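Local coordinates for GDSL-esterase (Pseudoalteromonas sp., PDB 3HP4), which is an esterase of the GDSL family, probably acting on ester substrates such as lysophospholipids through a serine nucleophile, at residues Leu71-Ala76 with Met109-Pro114. Residues are numbered along the deposited sequence; the frame is centred on the assembly and turned at random. Where two conformers were deposited one is given.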
ATOM      1  N   LEU A  71      -3.627   3.849   5.004  1.00  4.63           N
ATOM      2  CA  LEU A  71      -3.161   2.522   4.527  1.00  5.58           C
ATOM      3  C   LEU A  71      -1.925   2.746   3.711  1.00  5.69           C
ATOM      4  O   LEU A  71      -1.975   3.354   2.634  1.00  6.85           O
ATOM      5  CB  LEU A  71      -4.305   1.926   3.672  1.00  6.71           C
ATOM      6  CG  LEU A  71      -4.259   0.426   3.350  1.00  9.09           C
ATOM      7  CD1 LEU A  71      -5.602  -0.063   2.769  1.00 12.02           C
ATOM      8  CD2 LEU A  71      -3.132   0.156   2.367  1.00 12.81           C
ATOM      9  N   ILE A  72      -0.784   2.287   4.245  1.00  5.58           N
ATOM     10  CA  ILE A  72       0.526   2.441   3.605  1.00  5.92           C
ATOM     11  C   ILE A  72       0.832   1.252   2.728  1.00  6.20           C
ATOM     12  O   ILE A  72       0.750   0.099   3.191  1.00  7.19           O
ATOM     13  CB  ILE A  72       1.568   2.619   4.704  1.00  5.43           C
ATOM     14  CG1 ILE A  72       1.295   3.889   5.487  1.00  7.29           C
ATOM     15  CG2 ILE A  72       2.983   2.647   4.073  1.00  7.53           C
ATOM     16  CD1 ILE A  72       2.045   3.913   6.839  1.00 10.27           C
ATOM     17  N   GLU A  73       1.140   1.495   1.446  1.00  6.32           N
ATOM     18  CA  GLU A  73       1.610   0.433   0.530  1.00  6.05           C
ATOM     19  C   GLU A  73       2.863   0.975  -0.117  1.00  6.31           C
ATOM     20  O   GLU A  73       2.846   1.500  -1.247  1.00  7.12           O
ATOM     21  CB  GLU A  73       0.496   0.139  -0.478  1.00  7.37           C
ATOM     22  CG  GLU A  73       0.880  -0.878  -1.558  1.00  8.39           C
ATOM     23  CD  GLU A  73       1.490  -0.246  -2.795  1.00  7.00           C
ATOM     24  OE1 GLU A  73       0.860   0.653  -3.433  1.00  8.02           O
ATOM     25  OE2 GLU A  73       2.611  -0.700  -3.219  1.00  7.57           O
ATOM     26  N   LEU A  74       3.979   0.888   0.621  1.00  6.43           N
ATOM     27  CA  LEU A  74       5.250   1.483   0.225  1.00  6.04           C
ATOM     28  C   LEU A  74       6.390   0.604   0.620  1.00  5.65           C
ATOM     29  O   LEU A  74       6.339  -0.183   1.576  1.00  6.27           O
ATOM     30  CB  LEU A  74       5.448   2.837   0.909  1.00  7.51           C
ATOM     31  CG  LEU A  74       4.505   3.942   0.441  1.00  6.71           C
ATOM     32  CD1 LEU A  74       4.707   5.180   1.333  1.00 10.17           C
ATOM     33  CD2 LEU A  74       4.744   4.338  -1.029  1.00  8.83           C
ATOM     34  N   GLY A  75       7.469   0.770  -0.116  1.00  6.17           N
ATOM     35  CA  GLY A  75       8.750   0.109   0.186  1.00  6.21           C
ATOM     36  C   GLY A  75       9.224  -0.676  -0.997  1.00  6.30           C
ATOM     37  O   GLY A  75      10.437  -0.902  -1.112  1.00  6.46           O
ATOM     38  N   ALA A  76       8.366  -1.099  -1.931  1.00  6.16           N
ATOM     39  CA  ALA A  76       8.842  -1.860  -3.081  1.00  7.36           C
ATOM     40  C   ALA A  76       9.920  -1.091  -3.800  1.00  7.85           C
ATOM     41  O   ALA A  76      10.907  -1.694  -4.271  1.00  8.01           O
ATOM     42  CB  ALA A  76       7.658  -2.180  -4.066  1.00  8.83           C
ATOM     43  N   MET A 109       0.947  -2.436   4.547  1.00  5.83           N
ATOM     44  CA  MET A 109       0.976  -3.658   3.729  1.00  6.06           C
ATOM     45  C   MET A 109       2.358  -4.279   3.719  1.00  5.95           C
ATOM     46  O   MET A 109       3.373  -3.589   3.473  1.00  7.37           O
ATOM     47  CB  MET A 109       0.547  -3.323   2.306  1.00  7.24           C
ATOM     48  CG  MET A 109       0.338  -4.588   1.465  1.00  6.29           C
ATOM     49  SD  MET A 109      -0.469  -4.255  -0.094  1.00  7.70           S
ATOM     50  CE  MET A 109      -2.113  -3.895   0.534  1.00 10.98           C
ATOM     51  N   GLU A 110       2.435  -5.562   3.975  1.00  5.98           N
ATOM     52  CA  GLU A 110       3.641  -6.401   3.795  0.70  6.18           C
ATOM     53  C   GLU A 110       4.045  -6.307   2.314  1.00  6.74           C
ATOM     54  O   GLU A 110       3.135  -6.421   1.457  1.00  7.72           O
ATOM     55  CB  GLU A 110       3.318  -7.856   4.238  0.70  4.78           C
ATOM     56  CG  GLU A 110       4.572  -8.662   4.418  0.70 10.14           C
ATOM     57  CD  GLU A 110       4.267  -9.921   5.075  0.70  9.15           C
ATOM     58  OE1 GLU A 110       3.179 -10.530   4.689  0.70 14.30           O
ATOM     59  OE2 GLU A 110       5.022 -10.254   5.975  0.70 16.38           O
ATOM     60  N   ILE A 111       5.303  -6.141   1.982  1.00  6.00           N
ATOM     61  CA  ILE A 111       5.748  -6.078   0.573  1.00  5.83           C
ATOM     62  C   ILE A 111       6.768  -7.190   0.387  1.00  6.07           C
ATOM     63  O   ILE A 111       7.553  -7.485   1.320  1.00  6.63           O
ATOM     64  CB  ILE A 111       6.354  -4.729   0.254  1.00  5.70           C
ATOM     65  CG1 ILE A 111       5.480  -3.549   0.638  1.00  7.48           C
ATOM     66  CG2 ILE A 111       6.724  -4.639  -1.250  1.00  6.98           C
ATOM     67  CD1 ILE A 111       4.079  -3.447  -0.118  1.00  8.33           C
ATOM     68  N   TYR A 112       6.760  -7.842  -0.780  1.00  5.74           N
ATOM     69  CA  TYR A 112       7.753  -8.833  -1.189  1.00  6.49           C
ATOM     70  C   TYR A 112       8.411  -8.346  -2.456  1.00  8.06           C
ATOM     71  O   TYR A 112       7.781  -7.652  -3.256  1.00  8.59           O
ATOM     72  CB  TYR A 112       7.078 -10.211  -1.477  1.00  7.93           C
ATOM     73  CG  TYR A 112       6.542 -10.918  -0.217  1.00  7.86           C
ATOM     74  CD1 TYR A 112       7.120 -12.097   0.285  1.00 11.08           C
ATOM     75  CD2 TYR A 112       5.442 -10.442   0.439  1.00  9.44           C
ATOM     76  CE1 TYR A 112       6.549 -12.669   1.446  1.00 13.69           C
ATOM     77  CE2 TYR A 112       4.906 -11.067   1.568  1.00 10.97           C
ATOM     78  CZ  TYR A 112       5.480 -12.131   2.030  1.00 13.96           C
ATOM     79  OH  TYR A 112       4.868 -12.662   3.244  1.00 16.77           O
ATOM     80  N   ILE A 113       9.701  -8.654  -2.552  1.00  7.41           N
ATOM     81  CA  ILE A 113      10.505  -8.250  -3.733  1.00  9.17           C
ATOM     82  C   ILE A 113      11.265  -9.434  -4.255  1.00  8.64           C
ATOM     83  O   ILE A 113      11.660 -10.310  -3.495  1.00  8.88           O
ATOM     84  CB  ILE A 113      11.515  -7.097  -3.377  1.00  7.94           C
ATOM     85  CG1 ILE A 113      12.375  -7.491  -2.165  1.00  9.66           C
ATOM     86  CG2 ILE A 113      10.750  -5.780  -3.245  1.00 10.85           C
ATOM     87  CD1 ILE A 113      13.614  -6.593  -1.856  1.00 13.55           C
ATOM     88  N   PRO A 114      11.589  -9.389  -5.558  1.00  9.74           N
ATOM     89  CA  PRO A 114      12.488 -10.445  -6.088  1.00  8.52           C
ATOM     90  C   PRO A 114      13.885 -10.345  -5.505  1.00  8.96           C
ATOM     91  O   PRO A 114      14.291  -9.273  -5.033  1.00  7.35           O
ATOM     92  CB  PRO A 114      12.534 -10.176  -7.588  1.00 10.21           C
ATOM     93  CG  PRO A 114      12.228  -8.713  -7.690  1.00 13.30           C
ATOM     94  CD  PRO A 114      11.277  -8.349  -6.538  1.00  9.72           C
TER
HETATM   95  O   HOH W   1       3.942  -0.920   2.920  1.00  7.16           O
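I72 and M109 join two parallel strand ends: M109 N donates to I72 O at 2.9 Å, nearly straight at 168°, and the chains run on in the same direction. Beyond this bond the backbones part, and a water links them in place of a direct bond. The water accepts from L74 N and donates to M109 O, with its oxygen 2.8 Å from M109 O. E73 and M109 lie side by side and point the same way. In each, CG is anti to the backbone N (chi1 176° in E73, -171° in M109), and M109 SD rests 3.9 Å from E73 CG. The carboxylate of E73 turns off at its bent chi2. Its OE1 accepts from S13 OG and D10 N, beside the serine that carries the monoethylphosphonate inhibitor. This ties E73 to the loop of that serine, probably the nucleophile as in other GDSL hydrolases. I111 bridges the wider gap further on. I111 CG1 meets L74 O at 3.6 Å, and I111 CG2 lies 3.9 Å from A76 CB. G75, with a positive phi, is the N-cap of helix 76-80. I113 CG2 reaches A76 O more loosely. The contact sits at the C-terminal ends of neighbouring strands 69-73 and 105-109, within the parallel sheet of the SGNH-hydrolase fold. L74 turns to helix 85-101, M109 touches helix 166-183, and I111 packs on F125 and F129 of helix 119-136.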